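Local coordinates for protein polyketide synthase PksR (Bacillus subtilis, PDB 4U3V) that serves in bacillaene biosynthesis, this chain being its double-hotdog enoyl-isomerase domain, which shifts a carbon-carbon double bond of the growing polyketide, at residues E64-L69 with G128-G133; I174-R179 with L185-L190; S210-I215 with F228-I233. All coordinates share one frame; numbering follows the deposited sequence.

Contact 1 of 3, residues E64-L69 with G128-G133; sequences EAFFNL and GQCGIG
The hot-dog helix 56-69 of the N-terminal hotdog lies against strand 121-132 through F66, whose side chain meets C130 and the backbone of G131. The axes of the two short segments come within 9.0 Å of each other at 41°, and the F66 side chain does most of the bridging. F66 carries CG anti to its own N (chi1 171°), which sends the ring from the helix to the strand. There F66 CD1 lies 4.0 Å from C130 CB. On the same side of the ring, F66 CE1 comes obliquely to 3.3 Å from the carbonyl oxygen G131 O. I132 N stands at the ring edge, near its plane, and the tip of the I132 side chain is a looser neighbour, its CD1 4.5 Å from F66 CE1. The thiol of C130 also sits at the edge: SG is 5.4 Å from the centroid of the F66 ring and 88° off the normal, a sulfur-aromatic contact made beside the ring. The main chain of G131 thus meets the phenyl group through its carbonyl. Farther out, F238 meets F66 edge-to-face and F70 adds another ring, while L110 of strand 108-116 touches both A65 and C130. A central helix packed by apolar side chains onto the concave face of an antiparallel sheet is the hallmark of the hotdog fold.

Contact 2 of 3, residues I174-R179 with L185-L190; sequences ITHLYR and LAKIRL
K187 is opposed by two residues, T175 and H176, across the hairpin of strands 174-180 and 183-190, and their two N-H groups converge on one carbonyl, K187 O. T175 N gives the shorter bond, 2.8 Å to K187 O; that from H176 N is weak. Beyond this irregular step the pairing is regular: K187 N bonds to H176 O, and Y178 and L185 exchange a reciprocal pair, L185 N reaching Y178 O at 2.7 Å. Side chains divide between the two faces. On one, L177 CD2 presses on the methyl A186 CB at 3.6 Å, and I174 meets I188 more loosely. On the other, the extended K187 chain runs alongside H176 in the same direction, with K187 CD 3.7 Å from H176 ND1, and Y178 CD2 touches L185 CD2. The T175 hydroxyl, between its backbone N and carbonyl carbon (chi1 63°), is placed beside the imidazole, where OG1 and H176 ND1 share a hydrogen bond of 2.8 Å that helps fix the ring's rotation. A water lies 3.0 Å from T175 OG1 and bonds weakly to I188 O. Next outward, W248 of strand 247-257 touches Y178, L185 and K187, helix 205-219 packs under I174, L177 and I188, and R189 forms a salt bridge with D246. The extra residue on strand 174-180 makes this a classic beta bulge in an antiparallel hairpin of the C-terminal hotdog.

Contact 3 of 3, residues S210-I215 with F228-I233; sequences SAYLAI and FLPFGI
One face of the Y212 ring is covered by P230, whose CG stands over the ring centre, 3.5 Å above the plane. The line from the Y212 centroid to P230 CG is only 12° off the ring normal, a well-centred CH-pi contact. P230 CD extends the cover toward the phenol end, coming 3.6 Å from Y212 CZ and 3.7 Å from Y212 OH, so the proline ring spans the aromatic face from its middle to the hydroxyl-bearing carbon. The two side chains cross at about a right angle. Y212 leaves helix 205-219 with CG anti to the backbone N (chi1 174°), which brings the ring to the start of strand 230-239. Near its far end, Y212 OH is 4.1 Å from F228 O, too long for a hydrogen bond, and L229 CA lies a little beyond. F228 itself turns to the helix, where L216 and L219 receive its ring, and L261 of strand 260-268 lies against it as well. Y281 of strand 274-283 packs on Y212 and also on A211 and I215, tying this turn of the hot-dog helix to the sheet of the C-terminal hotdog. With P230 the first residue of strand 230-239, the segments meet where a loop enters the sheet. Chemically, the pairing sets the C-H groups of the proline ring, CG over the centre and the N-bound CD toward the phenol end, against the electron-rich face of a phenol; the contact probably rests on dispersion with a modest electrostatic part.

Overall arrangement
Along the chain the contacts follow one another without overlap: contact 1, in the N-terminal hotdog, comes first, and contacts 2 and 3 follow in the C-terminal one. Contacts 1 and 2 lie on opposite sides of the chain's centre, their own centres 29 Å apart. Contact 3 is the most central, 22 Å from contact 1 and 15 Å from contact 2, centre to centre. It touches contact 2 directly: helix 205-219, next after strand 183-190 in the chain, packs on it, with A186 CB 4.0 Å from A214 CB. Strands 121-132 and 230-239 belong to different hotdogs, linked through strand 75-83 between them, consistent with the double-hotdog architecture of this domain.

Contact 1 of 3, residues E64-L69 with G128-G133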
# COMPACT_ATOMS: atom_id res chain seq x y z
N GLU A 64 0.17 7.25 -9.94
CA GLU A 64 0.38 7.39 -11.38
C GLU A 64 -0.56 8.40 -12.02
O GLU A 64 -0.13 9.14 -12.92
CB GLU A 64 0.25 6.05 -12.10
CG GLU A 64 1.33 5.06 -11.72
CD GLU A 64 2.72 5.62 -11.93
OE1 GLU A 64 2.91 6.38 -12.91
OE2 GLU A 64 3.60 5.38 -11.08
N ALA A 65 -1.83 8.38 -11.63
CA ALA A 65 -2.83 9.26 -12.19
C ALA A 65 -2.48 10.70 -11.82
O ALA A 65 -2.57 11.59 -12.67
CB ALA A 65 -4.22 8.92 -11.72
N PHE A 66 -2.01 10.91 -10.59
CA PHE A 66 -1.46 12.24 -10.25
C PHE A 66 -0.32 12.74 -11.16
O PHE A 66 -0.36 13.89 -11.62
CB PHE A 66 -1.02 12.28 -8.77
CG PHE A 66 -0.25 13.53 -8.42
CD1 PHE A 66 -0.93 14.68 -8.03
CD2 PHE A 66 1.14 13.58 -8.56
CE1 PHE A 66 -0.23 15.83 -7.72
CE2 PHE A 66 1.85 14.74 -8.26
CZ PHE A 66 1.14 15.86 -7.86
N PHE A 67 0.73 11.94 -11.32
CA PHE A 67 1.89 12.33 -12.13
C PHE A 67 1.55 12.52 -13.60
O PHE A 67 2.14 13.39 -14.27
CB PHE A 67 3.02 11.35 -11.95
CG PHE A 67 3.74 11.49 -10.64
CD1 PHE A 67 4.06 12.75 -10.14
CD2 PHE A 67 4.08 10.38 -9.89
CE1 PHE A 67 4.74 12.89 -8.94
CE2 PHE A 67 4.77 10.50 -8.70
CZ PHE A 67 5.10 11.76 -8.22
N ASN A 68 0.53 11.81 -14.07
CA ASN A 68 -0.01 11.96 -15.43
C ASN A 68 -0.72 13.29 -15.63
O ASN A 68 -0.62 13.90 -16.70
CB ASN A 68 -0.99 10.81 -15.74
CG ASN A 68 -1.28 10.67 -17.21
OD1 ASN A 68 -0.39 10.31 -17.99
ND2 ASN A 68 -2.52 10.89 -17.60
N LEU A 69 -1.43 13.73 -14.59
CA LEU A 69 -2.14 15.00 -14.56
C LEU A 69 -1.20 16.19 -14.32
O LEU A 69 -1.34 17.25 -14.93
CB LEU A 69 -3.19 14.94 -13.45
CG LEU A 69 -4.57 15.57 -13.60
CD1 LEU A 69 -4.98 15.68 -15.06
CD2 LEU A 69 -5.58 14.74 -12.81
N GLY A 128 -10.49 8.18 -4.44
CA GLY A 128 -9.69 9.11 -3.62
C GLY A 128 -9.63 10.52 -4.20
O GLY A 128 -10.40 10.86 -5.12
N GLN A 129 -8.65 11.29 -3.75
CA GLN A 129 -8.41 12.63 -4.25
C GLN A 129 -6.93 12.78 -4.44
O GLN A 129 -6.14 12.10 -3.79
CB GLN A 129 -8.91 13.67 -3.25
CG GLN A 129 -10.42 13.65 -3.08
CD GLN A 129 -10.89 14.59 -1.99
OE1 GLN A 129 -10.17 15.50 -1.60
NE2 GLN A 129 -12.07 14.34 -1.46
N CYS A 130 -6.52 13.65 -5.36
CA CYS A 130 -5.11 14.01 -5.37
C CYS A 130 -4.94 15.51 -5.46
O CYS A 130 -5.88 16.21 -5.83
CB CYS A 130 -4.31 13.28 -6.45
SG CYS A 130 -4.85 13.62 -8.16
N GLY A 131 -3.76 15.98 -5.08
CA GLY A 131 -3.49 17.40 -4.94
C GLY A 131 -2.01 17.69 -5.04
O GLY A 131 -1.15 16.83 -4.74
N ILE A 132 -1.67 18.90 -5.48
CA ILE A 132 -0.30 19.39 -5.33
C ILE A 132 0.05 19.44 -3.83
O ILE A 132 -0.83 19.60 -2.98
CB ILE A 132 -0.15 20.82 -5.92
CG1 ILE A 132 0.04 20.74 -7.43
CG2 ILE A 132 1.03 21.53 -5.30
CD1 ILE A 132 -1.18 20.20 -8.14
N GLY A 133 1.34 19.35 -3.52
CA GLY A 133 1.80 19.42 -2.14
C GLY A 133 3.27 19.08 -2.10
O GLY A 133 3.72 18.20 -2.82

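Contact 2 of 3, residues I174-R179 with L185-L190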
# COMPACT_ATOMS: atom_id res chain seq x y z
N ILE A 174 9.93 -8.50 3.85
CA ILE A 174 10.38 -8.00 5.16
C ILE A 174 11.61 -8.81 5.59
O ILE A 174 11.58 -10.03 5.55
CB ILE A 174 9.30 -8.21 6.20
CG1 ILE A 174 8.14 -7.25 5.89
CG2 ILE A 174 9.85 -7.96 7.62
CD1 ILE A 174 6.88 -7.55 6.67
N THR A 175 12.67 -8.11 5.99
CA THR A 175 13.88 -8.81 6.49
C THR A 175 14.10 -8.69 7.99
O THR A 175 14.74 -9.57 8.59
CB THR A 175 15.15 -8.33 5.76
OG1 THR A 175 15.36 -6.92 6.01
CG2 THR A 175 14.98 -8.54 4.26
N HIS A 176 13.66 -7.59 8.59
CA HIS A 176 13.80 -7.42 10.04
C HIS A 176 12.58 -6.73 10.60
O HIS A 176 12.03 -5.86 9.95
CB HIS A 176 15.01 -6.56 10.35
CG HIS A 176 16.31 -7.08 9.77
ND1 HIS A 176 16.63 -6.93 8.47
CD2 HIS A 176 17.40 -7.70 10.38
CE1 HIS A 176 17.85 -7.45 8.25
NE2 HIS A 176 18.33 -7.92 9.42
N LEU A 177 12.22 -7.08 11.84
CA LEU A 177 11.14 -6.40 12.58
C LEU A 177 11.58 -6.09 14.01
O LEU A 177 12.09 -6.98 14.69
CB LEU A 177 9.94 -7.32 12.67
CG LEU A 177 9.27 -7.58 11.31
CD1 LEU A 177 8.24 -8.66 11.50
CD2 LEU A 177 8.60 -6.29 10.86
N TYR A 178 11.23 -4.92 14.49
CA TYR A 178 11.41 -4.56 15.90
C TYR A 178 10.11 -3.91 16.38
O TYR A 178 9.64 -2.98 15.75
CB TYR A 178 12.53 -3.55 16.04
CG TYR A 178 13.81 -3.99 15.36
CD1 TYR A 178 14.86 -4.54 16.10
CD2 TYR A 178 13.98 -3.80 13.99
CE1 TYR A 178 16.04 -4.92 15.47
CE2 TYR A 178 15.18 -4.13 13.36
CZ TYR A 178 16.19 -4.71 14.10
OH TYR A 178 17.37 -5.07 13.45
N ARG A 179 9.60 -4.33 17.53
CA ARG A 179 8.21 -4.07 17.89
C ARG A 179 8.07 -3.60 19.31
O ARG A 179 8.86 -4.02 20.17
CB ARG A 179 7.42 -5.36 17.75
CG ARG A 179 5.91 -5.21 17.93
CD ARG A 179 5.21 -6.53 17.56
NE ARG A 179 5.51 -7.59 18.54
CZ ARG A 179 5.18 -8.88 18.37
NH1 ARG A 179 4.49 -9.28 17.31
NH2 ARG A 179 5.50 -9.78 19.31
N LEU A 185 8.92 -1.39 13.64
CA LEU A 185 9.91 -0.85 12.70
C LEU A 185 10.37 -2.03 11.85
O LEU A 185 10.70 -3.09 12.36
CB LEU A 185 11.11 -0.21 13.45
CG LEU A 185 12.33 0.10 12.59
CD1 LEU A 185 12.07 1.39 11.86
CD2 LEU A 185 13.57 0.21 13.50
N ALA A 186 10.17 -1.92 10.53
CA ALA A 186 10.44 -3.03 9.63
C ALA A 186 11.55 -2.60 8.66
O ALA A 186 11.53 -1.48 8.14
CB ALA A 186 9.19 -3.39 8.83
N LYS A 187 12.53 -3.48 8.45
CA LYS A 187 13.41 -3.29 7.30
C LYS A 187 12.90 -4.15 6.15
O LYS A 187 12.58 -5.33 6.35
CB LYS A 187 14.85 -3.69 7.64
CG LYS A 187 15.84 -3.15 6.62
CD LYS A 187 17.26 -3.61 6.93
CE LYS A 187 18.26 -2.86 6.06
NZ LYS A 187 19.61 -3.40 6.40
N ILE A 188 12.78 -3.56 4.97
CA ILE A 188 12.33 -4.30 3.81
C ILE A 188 13.33 -4.29 2.66
O ILE A 188 14.21 -3.44 2.60
CB ILE A 188 10.93 -3.82 3.34
CG1 ILE A 188 11.00 -2.46 2.64
CG2 ILE A 188 9.99 -3.78 4.55
CD1 ILE A 188 9.61 -1.91 2.28
N ARG A 189 13.16 -5.23 1.75
CA ARG A 189 13.89 -5.21 0.50
C ARG A 189 12.91 -5.16 -0.67
O ARG A 189 12.10 -6.09 -0.84
CB ARG A 189 14.80 -6.44 0.43
CG ARG A 189 15.38 -6.74 -0.93
CD ARG A 189 16.91 -6.76 -0.90
NE ARG A 189 17.45 -6.23 -2.14
CZ ARG A 189 18.28 -5.19 -2.22
NH1 ARG A 189 18.74 -4.61 -1.12
NH2 ARG A 189 18.69 -4.76 -3.40
N LEU A 190 12.94 -4.06 -1.42
CA LEU A 190 12.17 -3.92 -2.65
C LEU A 190 13.02 -4.32 -3.86
O LEU A 190 14.17 -3.89 -3.97
CB LEU A 190 11.70 -2.48 -2.81
CG LEU A 190 10.74 -2.02 -1.71
CD1 LEU A 190 10.40 -0.56 -1.93
CD2 LEU A 190 9.51 -2.92 -1.68
O HOH W 1 16.57 -5.28 3.87

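Contact 3 of 3, residues S210-I215 with F228-I233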
# COMPACT_ATOMS: atom_id res chain seq x y z
N SER A 210 3.96 -3.91 2.00
CA SER A 210 4.90 -4.23 3.06
C SER A 210 4.44 -3.58 4.34
O SER A 210 4.57 -4.17 5.43
CB SER A 210 6.30 -3.76 2.69
OG SER A 210 6.75 -4.56 1.61
N ALA A 211 3.83 -2.41 4.20
CA ALA A 211 3.31 -1.71 5.38
C ALA A 211 2.17 -2.51 5.99
O ALA A 211 2.09 -2.68 7.20
CB ALA A 211 2.89 -0.26 5.04
N TYR A 212 1.29 -3.08 5.16
CA TYR A 212 0.25 -3.95 5.69
C TYR A 212 0.85 -5.18 6.41
O TYR A 212 0.39 -5.59 7.47
CB TYR A 212 -0.65 -4.34 4.51
CG TYR A 212 -1.71 -5.35 4.78
CD1 TYR A 212 -2.57 -5.25 5.87
CD2 TYR A 212 -1.92 -6.38 3.87
CE1 TYR A 212 -3.56 -6.20 6.08
CE2 TYR A 212 -2.93 -7.31 4.05
CZ TYR A 212 -3.73 -7.23 5.15
OH TYR A 212 -4.75 -8.18 5.28
N LEU A 213 1.85 -5.83 5.80
CA LEU A 213 2.40 -7.05 6.41
C LEU A 213 3.06 -6.72 7.78
O LEU A 213 2.90 -7.50 8.75
CB LEU A 213 3.43 -7.67 5.45
CG LEU A 213 2.84 -8.31 4.19
CD1 LEU A 213 3.96 -8.68 3.23
CD2 LEU A 213 2.04 -9.53 4.56
N ALA A 214 3.73 -5.57 7.84
CA ALA A 214 4.36 -5.11 9.11
C ALA A 214 3.27 -4.84 10.13
O ALA A 214 3.43 -5.14 11.31
CB ALA A 214 5.21 -3.86 8.88
N ILE A 215 2.17 -4.23 9.70
CA ILE A 215 1.04 -4.02 10.60
C ILE A 215 0.48 -5.34 11.17
O ILE A 215 0.21 -5.46 12.35
CB ILE A 215 -0.05 -3.16 9.92
CG1 ILE A 215 0.44 -1.71 9.79
CG2 ILE A 215 -1.35 -3.22 10.73
CD1 ILE A 215 -0.28 -0.86 8.79
N PHE A 228 -8.01 -9.13 9.71
CA PHE A 228 -8.21 -7.73 9.46
C PHE A 228 -8.36 -7.61 7.95
O PHE A 228 -8.29 -8.64 7.26
CB PHE A 228 -6.97 -6.99 9.94
CG PHE A 228 -6.65 -7.27 11.39
CD1 PHE A 228 -7.17 -6.46 12.39
CD2 PHE A 228 -5.87 -8.37 11.74
CE1 PHE A 228 -6.94 -6.77 13.73
CE2 PHE A 228 -5.58 -8.63 13.07
CZ PHE A 228 -6.12 -7.83 14.06
N LEU A 229 -8.65 -6.40 7.45
CA LEU A 229 -8.59 -6.13 6.01
C LEU A 229 -8.38 -4.65 5.75
O LEU A 229 -8.96 -3.83 6.45
CB LEU A 229 -9.88 -6.61 5.34
CG LEU A 229 -9.79 -8.04 4.79
CD1 LEU A 229 -11.13 -8.76 4.85
CD2 LEU A 229 -9.23 -8.03 3.37
N PRO A 230 -7.43 -4.29 4.86
CA PRO A 230 -7.17 -2.88 4.57
C PRO A 230 -8.43 -2.24 3.99
O PRO A 230 -9.17 -2.87 3.22
CB PRO A 230 -6.07 -2.93 3.50
CG PRO A 230 -5.41 -4.25 3.73
CD PRO A 230 -6.53 -5.17 4.09
N PHE A 231 -8.70 -1.03 4.45
CA PHE A 231 -9.96 -0.31 4.19
C PHE A 231 -9.65 0.96 3.36
O PHE A 231 -10.46 1.43 2.56
CB PHE A 231 -10.53 0.07 5.56
CG PHE A 231 -11.83 0.81 5.51
CD1 PHE A 231 -13.04 0.12 5.54
CD2 PHE A 231 -11.86 2.20 5.56
CE1 PHE A 231 -14.25 0.80 5.56
CE2 PHE A 231 -13.07 2.89 5.56
CZ PHE A 231 -14.26 2.19 5.55
N GLY A 232 -8.46 1.51 3.53
CA GLY A 232 -8.05 2.66 2.75
C GLY A 232 -6.99 3.42 3.50
O GLY A 232 -6.41 2.87 4.45
N ILE A 233 -6.58 4.55 2.94
CA ILE A 233 -5.47 5.37 3.45
C ILE A 233 -5.90 6.85 3.44
O ILE A 233 -6.22 7.40 2.39
CB ILE A 233 -4.19 5.18 2.59
CG1 ILE A 233 -3.88 3.68 2.42
CG2 ILE A 233 -3.03 6.00 3.19
CD1 ILE A 233 -2.68 3.40 1.52